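PDB 1J3W: giding protein-mglB from Thermus thermophilus, which probably acts as a molecular adaptor with guanine-nucleotide exchange factor activity and is linked to gliding motility. Local coordinates for residues Tyr9-Pro12 with Tyr13-Val17; Leu20-Thr23 with Leu24-Thr27; Ala64-Ala67 with Ala68-Ala72; Val118-His121 with Gly122-Ser126. One frame throughout, in Å; residues are numbered along the deposited sequence.

In the fold
The four contacts come one after another along a Roadblock/LC7 chain, whose helices pack on a five-stranded antiparallel sheet. Contacts 1 and 2 both lie on helix 10-27, with centres 16 Å apart. Contact 3 follows, at the junction of helices 56-69 and 71-76. Its centre is 26 Å from contact 2, across the chain's centre. Contact 4 lies on helix 115-135. It sits close to contact 2, centre to centre 9 Å, and the two touch through Thr23 on Ala125 and Thr27 on His121. Contacts 2 and 4 thus mark where two helices far apart in sequence pack together. Contact 3 meets two other subunits, and contact 4 touches one of them only through Lys119.

Contact 1: residues Tyr9-Pro12 with Tyr13-Val17; sequences YGAP and YERAV
Tyr9 O meets Tyr13 N at 3.5 Å, a weak bond near the start of helix 10-27 of this Roadblock/LC7 protein. Tyr9 sends its side chain off from the helix at CB, but its backbone is in contact: Tyr13 CB lies 3.5 Å from Tyr9 N. CG of Tyr13 is anti to the backbone N (chi1 175°). This sets CG beside the carbonyl carbon, and Val17 CG2 sits over one face of the ring, off toward the rim.

Gly10 O accepts from Glu14 N at 3.2 Å. Glu14 CG also lies close to this oxygen. A water donates to Glu14 OE2 at 2.6 Å and also gives a weak bond to Gly10 O.

Ala11 O accepts from Arg15 N at 2.9 Å. The Arg15 chain folds back on itself (chi2 -61°, chi3 81°). Its guanidinium lies with one face over Ala11 O, and NH1 comes 4.0 Å from Ala11 CB. The angle does not suit a hydrogen bond to that oxygen. The strong polar partner of the group is Glu18, through a salt bridge one turn on.

Pro12 has no N-H to offer, which suits a first turn. Pro12 O accepts from Ala16 N at 3.0 Å. The same oxygen touches the methyl of the alanine, with Ala16 CB 3.5 Å from Pro12 O.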
loop_
_atom_site.group_PDB
_atom_site.type_symbol
_atom_site.label_atom_id
_atom_site.label_comp_id
_atom_site.label_asym_id
_atom_site.label_seq_id
_atom_site.Cartn_x
_atom_site.Cartn_y
_atom_site.Cartn_z
ATOM N N TYR B 9 14.807 23.420 12.193
ATOM C CA TYR B 9 14.814 24.540 13.118
ATOM C C TYR B 9 15.793 25.612 12.642
ATOM O O TYR B 9 16.597 25.402 11.744
ATOM C CB TYR B 9 15.249 24.016 14.486
ATOM C CG TYR B 9 16.555 23.321 14.354
ATOM C CD1 TYR B 9 16.591 21.961 14.060
ATOM C CD2 TYR B 9 17.746 24.027 14.519
ATOM C CE1 TYR B 9 17.810 21.311 13.929
ATOM C CE2 TYR B 9 18.962 23.375 14.398
ATOM C CZ TYR B 9 18.996 22.022 14.112
ATOM O OH TYR B 9 20.204 21.378 13.943
ATOM N N GLY B 10 15.791 26.795 13.244
ATOM C CA GLY B 10 16.746 27.817 12.854
ATOM C C GLY B 10 16.719 28.213 11.389
ATOM O O GLY B 10 15.647 28.374 10.802
ATOM N N ALA B 11 17.907 28.364 10.804
ATOM C CA ALA B 11 18.057 28.770 9.405
ATOM C C ALA B 11 17.492 27.788 8.385
ATOM O O ALA B 11 16.791 28.192 7.458
ATOM C CB ALA B 11 19.531 29.047 9.097
ATOM N N PRO B 12 17.804 26.490 8.527
ATOM C CA PRO B 12 17.295 25.488 7.582
ATOM C C PRO B 12 15.772 25.528 7.482
ATOM O O PRO B 12 15.209 25.479 6.382
ATOM C CB PRO B 12 17.800 24.177 8.174
ATOM C CG PRO B 12 19.098 24.586 8.803
ATOM C CD PRO B 12 18.719 25.868 9.500
ATOM N N TYR B 13 15.110 25.604 8.633
ATOM C CA TYR B 13 13.654 25.662 8.675
ATOM C C TYR B 13 13.176 26.886 7.908
ATOM O O TYR B 13 12.295 26.790 7.055
ATOM C CB TYR B 13 13.149 25.746 10.122
ATOM C CG TYR B 13 11.648 25.923 10.234
ATOM C CD1 TYR B 13 10.778 24.839 10.071
ATOM C CD2 TYR B 13 11.090 27.182 10.449
ATOM C CE1 TYR B 13 9.395 25.011 10.117
ATOM C CE2 TYR B 13 9.711 27.364 10.493
ATOM C CZ TYR B 13 8.866 26.276 10.326
ATOM O OH TYR B 13 7.505 26.462 10.350
ATOM N N GLU B 14 13.764 28.040 8.215
ATOM C CA GLU B 14 13.387 29.284 7.557
ATOM C C GLU B 14 13.568 29.222 6.048
ATOM O O GLU B 14 12.729 29.716 5.300
ATOM C CB GLU B 14 14.200 30.450 8.121
ATOM C CG GLU B 14 13.868 30.785 9.559
ATOM C CD GLU B 14 12.388 31.052 9.763
ATOM O OE1 GLU B 14 11.822 31.871 9.009
ATOM O OE2 GLU B 14 11.795 30.445 10.676
ATOM N N ARG B 15 14.667 28.630 5.598
ATOM C CA ARG B 15 14.903 28.527 4.165
ATOM C C ARG B 15 13.822 27.644 3.541
ATOM O O ARG B 15 13.315 27.942 2.460
ATOM C CB ARG B 15 16.289 27.942 3.891
ATOM C CG ARG B 15 17.447 28.804 4.388
ATOM C CD ARG B 15 17.477 30.180 3.725
ATOM N NE ARG B 15 16.543 31.134 4.325
ATOM C CZ ARG B 15 16.669 31.649 5.546
ATOM N NH1 ARG B 15 17.693 31.305 6.318
ATOM N NH2 ARG B 15 15.774 32.517 5.996
ATOM N N ALA B 16 13.464 26.569 4.236
ATOM C CA ALA B 16 12.439 25.650 3.739
ATOM C C ALA B 16 11.087 26.346 3.669
ATOM O O ALA B 16 10.367 26.232 2.675
ATOM C CB ALA B 16 12.346 24.429 4.645
ATOM N N VAL B 17 10.736 27.061 4.730
ATOM C CA VAL B 17 9.466 27.772 4.764
ATOM C C VAL B 17 9.380 28.794 3.633
ATOM O O VAL B 17 8.328 28.952 3.010
ATOM C CB VAL B 17 9.271 28.473 6.120
ATOM C CG1 VAL B 17 8.197 29.535 6.013
ATOM C CG2 VAL B 17 8.889 27.442 7.169
HETATM O O HOH W 1 13.186 29.553 12.694
#

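Contact 2: residues Leu20-Thr23 with Leu24-Thr27; sequences LEET and LRET
Leu20, Glu21, Glu22 and Thr23 give their carbonyl oxygens in turn to Leu24 N, Arg25 N, Glu26 N and Thr27 N, the regular i to i+4 bonding of an alpha helix.

The last of these oxygens has two donors from one residue. Thr27 OG1 donates to Thr23 O at 2.7 Å, and Thr27 N binds Thr23 O at 2.9 Å. The two reach it from opposite faces of the carbonyl plane. With chi1 at 63° the hydroxyl is turned in toward the backbone, within bonding distance of Thr23 O. OG1 also bonds to Ala29 N, just past the helix end. Thr27 CG2 meets Thr23 CG2 at 4.0 Å, while Thr23 OG1 turns back to Val19 O.

On the outer side, Arg25 bends at chi3 (-76°) and folds back along the helix. One guanidinium face lies over Glu21 O. NH2 touches the aliphatic part of Glu22, at 3.5 Å from Glu22 CG. The carboxylate of Glu22 is turned 72° from the guanidinium. Its OE1 stays 5.0 Å from Arg25 NH2, and Glu21 OE2 is 4.8 Å from the same nitrogen. Any attraction here is probably loose, with no direct salt bridge.

Leu24 CG packs on Leu20 O at 3.4 Å. Both leucines reach Ala32 and Lys45 on the sheet, and Thr23 and Thr27 touch helix 115-135. Glu22 and Arg25 are exposed, while Glu21 and Glu26 flank the buried side, touching Lys45 and His121. This is an amphipathic helix of the Roadblock/LC7 fold.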
loop_
_atom_site.group_PDB
_atom_site.type_symbol
_atom_site.label_atom_id
_atom_site.label_comp_id
_atom_site.label_asym_id
_atom_site.label_seq_id
_atom_site.Cartn_x
_atom_site.Cartn_y
_atom_site.Cartn_z
ATOM N N LEU B 20 8.454 27.072 0.530
ATOM C CA LEU B 20 7.038 26.706 0.534
ATOM C C LEU B 20 6.142 27.901 0.248
ATOM O O LEU B 20 5.201 27.795 -0.540
ATOM C CB LEU B 20 6.643 26.065 1.869
ATOM C CG LEU B 20 7.335 24.743 2.220
ATOM C CD1 LEU B 20 6.839 24.270 3.568
ATOM C CD2 LEU B 20 7.060 23.686 1.155
ATOM N N GLU B 21 6.434 29.035 0.878
ATOM C CA GLU B 21 5.647 30.244 0.674
ATOM C C GLU B 21 5.718 30.725 -0.771
ATOM O O GLU B 21 4.696 31.072 -1.372
ATOM C CB GLU B 21 6.131 31.350 1.616
ATOM C CG GLU B 21 5.806 31.080 3.075
ATOM C CD GLU B 21 6.485 32.047 4.023
ATOM O OE1 GLU B 21 6.101 32.073 5.212
ATOM O OE2 GLU B 21 7.404 32.773 3.587
ATOM N N GLU B 22 6.924 30.748 -1.325
ATOM C CA GLU B 22 7.117 31.186 -2.702
ATOM C C GLU B 22 6.403 30.245 -3.666
ATOM O O GLU B 22 5.796 30.683 -4.644
ATOM C CB GLU B 22 8.612 31.229 -3.033
ATOM C CG GLU B 22 9.388 32.255 -2.218
ATOM C CD GLU B 22 10.888 32.129 -2.399
ATOM O OE1 GLU B 22 11.630 32.943 -1.806
ATOM O OE2 GLU B 22 11.327 31.214 -3.129
ATOM N N THR B 23 6.463 28.949 -3.380
ATOM C CA THR B 23 5.827 27.961 -4.244
ATOM C C THR B 23 4.307 28.146 -4.267
ATOM O O THR B 23 3.676 27.997 -5.314
ATOM C CB THR B 23 6.209 26.541 -3.798
ATOM O OG1 THR B 23 7.640 26.416 -3.847
ATOM C CG2 THR B 23 5.609 25.495 -4.733
ATOM N N LEU B 24 3.719 28.479 -3.122
ATOM C CA LEU B 24 2.276 28.709 -3.084
ATOM C C LEU B 24 1.930 29.897 -3.980
ATOM O O LEU B 24 0.971 29.844 -4.747
ATOM C CB LEU B 24 1.811 28.987 -1.653
ATOM C CG LEU B 24 1.821 27.782 -0.708
ATOM C CD1 LEU B 24 1.571 28.255 0.707
ATOM C CD2 LEU B 24 0.751 26.773 -1.131
ATOM N N ARG B 25 2.709 30.967 -3.885
ATOM C CA ARG B 25 2.459 32.150 -4.700
ATOM C C ARG B 25 2.615 31.890 -6.199
ATOM O O ARG B 25 1.808 32.360 -7.007
ATOM C CB ARG B 25 3.393 33.290 -4.277
ATOM C CG ARG B 25 3.051 33.902 -2.928
ATOM C CD ARG B 25 3.831 35.190 -2.686
ATOM N NE ARG B 25 5.228 34.954 -2.328
ATOM C CZ ARG B 25 5.631 34.494 -1.146
ATOM N NH1 ARG B 25 4.744 34.216 -0.200
ATOM N NH2 ARG B 25 6.924 34.318 -0.908
ATOM N N GLU B 26 3.643 31.135 -6.569
ATOM C CA GLU B 26 3.905 30.837 -7.975
ATOM C C GLU B 26 2.942 29.847 -8.614
ATOM O O GLU B 26 2.680 29.915 -9.813
ATOM C CB GLU B 26 5.330 30.289 -8.141
ATOM C CG GLU B 26 6.434 31.262 -7.771
ATOM C CD GLU B 26 6.781 32.220 -8.892
ATOM O OE1 GLU B 26 6.042 32.271 -9.899
ATOM O OE2 GLU B 26 7.803 32.928 -8.762
ATOM N N THR B 27 2.416 28.930 -7.808
ATOM C CA THR B 27 1.533 27.885 -8.321
ATOM C C THR B 27 0.043 28.116 -8.173
ATOM O O THR B 27 -0.742 27.619 -8.980
ATOM C CB THR B 27 1.813 26.529 -7.635
ATOM O OG1 THR B 27 1.536 26.640 -6.228
ATOM C CG2 THR B 27 3.254 26.101 -7.846
#

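Contact 3: residues Ala64-Ala67 with Ala68-Ala72; sequences AGNA and AATQA
Ala68 N and Ala69 N bind Ala64 O and Gly65 O, and Thr70 N binds Asn66 O at 3.0 Å, in the last turn of helix 56-69. The pattern then breaks: Ala67 O receives no i+4 backbone N-H. Instead Gln71 NE2 gives it a weak bond, 3.3 Å from Ala67 O, by laying its side chain back over the helix end. Gln71 N turns to Ala68 O, and helix 71-76 begins.

Asn66 and Thr70 meet one turn apart. Thr70 CG2 lies 3.6 Å from Asn66 OD1 and also rests on Asn66 O, at 3.3 Å. Chi1 of Thr70 (63°) sets CG2 beside its own backbone N, facing the asparagine. Both polar ends bind one carboxylate, that of Glu85 on strand 84-88: Asn66 ND2 takes OE1 and Thr70 OG1 takes OE2. Strand 84-88, outermost in this chain's Roadblock/LC7 sheet, is thereby tied to the end of the helix.

Small residues meet other subunits here: Ala68 and Ala69 pack on Ala69 of the second subunit, and Ala72 packs on its Gly65. Asn66 and Thr70 touch Thr70 and Asn66 of the third subunit, respectively.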
loop_
_atom_site.group_PDB
_atom_site.type_symbol
_atom_site.label_atom_id
_atom_site.label_comp_id
_atom_site.label_asym_id
_atom_site.label_seq_id
_atom_site.Cartn_x
_atom_site.Cartn_y
_atom_site.Cartn_z
ATOM N N ALA B 64 2.647 9.418 3.050
ATOM C CA ALA B 64 3.748 8.527 3.407
ATOM C C ALA B 64 3.343 7.073 3.160
ATOM O O ALA B 64 4.135 6.278 2.649
ATOM C CB ALA B 64 4.125 8.724 4.875
ATOM N N GLY B 65 2.112 6.734 3.528
ATOM C CA GLY B 65 1.628 5.382 3.314
ATOM C C GLY B 65 1.638 5.067 1.827
ATOM O O GLY B 65 2.039 3.979 1.413
ATOM N N ASN B 66 1.197 6.028 1.019
ATOM C CA ASN B 66 1.155 5.860 -0.431
ATOM C C ASN B 66 2.552 5.673 -1.013
ATOM O O ASN B 66 2.765 4.821 -1.882
ATOM C CB ASN B 66 0.504 7.085 -1.079
ATOM C CG ASN B 66 0.494 7.010 -2.594
ATOM O OD1 ASN B 66 -0.300 6.286 -3.181
ATOM N ND2 ASN B 66 1.388 7.758 -3.231
ATOM N N ALA B 67 3.502 6.478 -0.542
ATOM C CA ALA B 67 4.874 6.398 -1.027
ATOM C C ALA B 67 5.457 5.008 -0.802
ATOM O O ALA B 67 6.285 4.537 -1.585
ATOM C CB ALA B 67 5.738 7.451 -0.337
ATOM N N ALA B 68 5.043 4.351 0.273
ATOM C CA ALA B 68 5.540 3.013 0.539
ATOM C C ALA B 68 4.836 2.021 -0.382
ATOM O O ALA B 68 5.476 1.189 -1.022
ATOM C CB ALA B 68 5.293 2.641 1.992
ATOM N N ALA B 69 3.516 2.144 -0.461
ATOM C CA ALA B 69 2.692 1.247 -1.261
ATOM C C ALA B 69 2.972 1.184 -2.758
ATOM O O ALA B 69 2.909 0.106 -3.353
ATOM C CB ALA B 69 1.222 1.574 -1.034
ATOM N N THR B 70 3.277 2.319 -3.376
ATOM C CA THR B 70 3.512 2.327 -4.818
ATOM C C THR B 70 4.848 1.733 -5.250
ATOM O O THR B 70 5.116 1.625 -6.444
ATOM C CB THR B 70 3.421 3.753 -5.401
ATOM O OG1 THR B 70 4.446 4.573 -4.830
ATOM C CG2 THR B 70 2.059 4.365 -5.110
ATOM N N GLN B 71 5.683 1.333 -4.299
ATOM C CA GLN B 71 6.978 0.779 -4.667
ATOM C C GLN B 71 6.908 -0.575 -5.372
ATOM O O GLN B 71 7.827 -0.934 -6.100
ATOM C CB GLN B 71 7.898 0.736 -3.443
ATOM C CG GLN B 71 8.361 2.145 -3.074
ATOM C CD GLN B 71 9.381 2.187 -1.962
ATOM O OE1 GLN B 71 10.215 1.294 -1.833
ATOM N NE2 GLN B 71 9.338 3.249 -1.164
ATOM N N ALA B 72 5.822 -1.316 -5.180
ATOM C CA ALA B 72 5.679 -2.605 -5.862
ATOM C C ALA B 72 5.534 -2.318 -7.362
ATOM O O ALA B 72 6.208 -2.933 -8.198
ATOM C CB ALA B 72 4.454 -3.349 -5.341
#

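Contact 4: residues Val118-His121 with Gly122-Ser126; sequences VKLH and GKRAS
His121 and Arg124 lie side by side on helix 115-135, a helix that packs against the sheet of this Roadblock/LC7 protein. Both point the same way, with imidazole and guanidinium planes nearly perpendicular, 89° apart. Arg124 NH1 comes 3.7 Å from His121 CE1. The arginine chain is extended from CG to NE, which brings its guanidinium level with the Leu120 and His121 side chains.

Leu120, one turn before Arg124, lies alongside it and points the same way. Its CG is anti to the backbone N (chi1 174°), which swings CD1 over one face of the guanidinium, 4.2 Å from Arg124 NH2. Leu120 CG also lies over the centre of the imidazole ring. The leucine thus packs on both flat groups. On the way out, Arg124 CG rests on Leu120 O, at 3.5 Å. His121 also meets helix 10-27, its CE1 at Glu26 and its CB at Thr27.

Lys123 behaves differently. Its chain bends at chi2 (58°) and chi3, and NZ forms a salt bridge with Asp97. Ser126 OG bonds to the same carboxylate oxygen, OD2.

Beneath the side chains run the helix bonds. Lys123 N, Arg124 N and Ala125 N bind Lys119 O, Leu120 O and His121 O; Gly122 N to Val118 O is weak. Ala125 CB packs 3.3 Å from His121 O.

One water joins the histidine and the arginine. It lies in the plane of each group at its edge, 2.8 Å from His121 ND1, and accepts from Arg124 NH1 at 3.0 Å.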
loop_
_atom_site.group_PDB
_atom_site.type_symbol
_atom_site.label_atom_id
_atom_site.label_comp_id
_atom_site.label_asym_id
_atom_site.label_seq_id
_atom_site.Cartn_x
_atom_site.Cartn_y
_atom_site.Cartn_z
ATOM N N VAL B 118 1.989 24.231 -11.280
ATOM C CA VAL B 118 2.209 23.346 -10.147
ATOM C C VAL B 118 3.433 22.461 -10.373
ATOM O O VAL B 118 4.295 22.341 -9.502
ATOM C CB VAL B 118 0.967 22.449 -9.900
ATOM C CG1 VAL B 118 1.290 21.372 -8.875
ATOM C CG2 VAL B 118 -0.199 23.301 -9.409
ATOM N N LYS B 119 3.517 21.857 -11.551
ATOM C CA LYS B 119 4.633 20.971 -11.852
ATOM C C LYS B 119 5.952 21.701 -12.054
ATOM O O LYS B 119 7.006 21.227 -11.614
ATOM C CB LYS B 119 4.300 20.122 -13.075
ATOM C CG LYS B 119 3.025 19.309 -12.878
ATOM C CD LYS B 119 2.872 18.222 -13.918
ATOM C CE LYS B 119 3.886 17.113 -13.703
ATOM N NZ LYS B 119 3.730 16.042 -14.720
ATOM N N LEU B 120 5.895 22.854 -12.712
ATOM C CA LEU B 120 7.095 23.648 -12.960
ATOM C C LEU B 120 7.714 24.123 -11.649
ATOM O O LEU B 120 8.861 23.807 -11.332
ATOM C CB LEU B 120 6.747 24.863 -13.828
ATOM C CG LEU B 120 7.869 25.877 -14.074
ATOM C CD1 LEU B 120 8.991 25.206 -14.825
ATOM C CD2 LEU B 120 7.336 27.066 -14.863
ATOM N N HIS B 121 6.941 24.874 -10.876
ATOM C CA HIS B 121 7.443 25.404 -9.619
ATOM C C HIS B 121 7.539 24.342 -8.531
ATOM O O HIS B 121 8.337 24.468 -7.601
ATOM C CB HIS B 121 6.577 26.592 -9.203
ATOM C CG HIS B 121 6.612 27.714 -10.193
ATOM N ND1 HIS B 121 7.690 28.565 -10.311
ATOM C CD2 HIS B 121 5.743 28.070 -11.169
ATOM C CE1 HIS B 121 7.484 29.397 -11.316
ATOM N NE2 HIS B 121 6.310 29.118 -11.855
ATOM N N GLY B 122 6.730 23.291 -8.654
ATOM C CA GLY B 122 6.796 22.204 -7.697
ATOM C C GLY B 122 8.137 21.500 -7.839
ATOM O O GLY B 122 8.767 21.151 -6.848
ATOM N N LYS B 123 8.582 21.297 -9.077
ATOM C CA LYS B 123 9.870 20.645 -9.316
ATOM C C LYS B 123 11.010 21.522 -8.787
ATOM O O LYS B 123 11.963 21.030 -8.181
ATOM C CB LYS B 123 10.055 20.378 -10.815
ATOM C CG LYS B 123 11.396 19.760 -11.178
ATOM C CD LYS B 123 11.629 18.437 -10.461
ATOM C CE LYS B 123 10.639 17.372 -10.907
ATOM N NZ LYS B 123 10.879 16.077 -10.207
ATOM N N ARG B 124 10.915 22.826 -9.017
ATOM C CA ARG B 124 11.955 23.719 -8.528
ATOM C C ARG B 124 11.992 23.680 -7.006
ATOM O O ARG B 124 13.061 23.695 -6.394
ATOM C CB ARG B 124 11.702 25.145 -9.009
ATOM C CG ARG B 124 11.884 25.324 -10.504
ATOM C CD ARG B 124 11.560 26.738 -10.929
ATOM N NE ARG B 124 11.853 26.944 -12.342
ATOM C CZ ARG B 124 11.572 28.060 -13.005
ATOM N NH1 ARG B 124 10.991 29.074 -12.381
ATOM N NH2 ARG B 124 11.870 28.159 -14.297
ATOM N N ALA B 125 10.819 23.616 -6.389
ATOM C CA ALA B 125 10.748 23.580 -4.939
ATOM C C ALA B 125 11.349 22.303 -4.371
ATOM O O ALA B 125 12.095 22.346 -3.391
ATOM C CB ALA B 125 9.304 23.720 -4.483
ATOM N N SER B 126 11.032 21.165 -4.981
ATOM C CA SER B 126 11.554 19.906 -4.470
ATOM C C SER B 126 13.076 19.880 -4.525
ATOM O O SER B 126 13.716 19.368 -3.612
ATOM C CB SER B 126 10.962 18.716 -5.235
ATOM O OG SER B 126 11.351 18.716 -6.594
HETATM O O HOH W 2 10.200 29.441 -9.507
#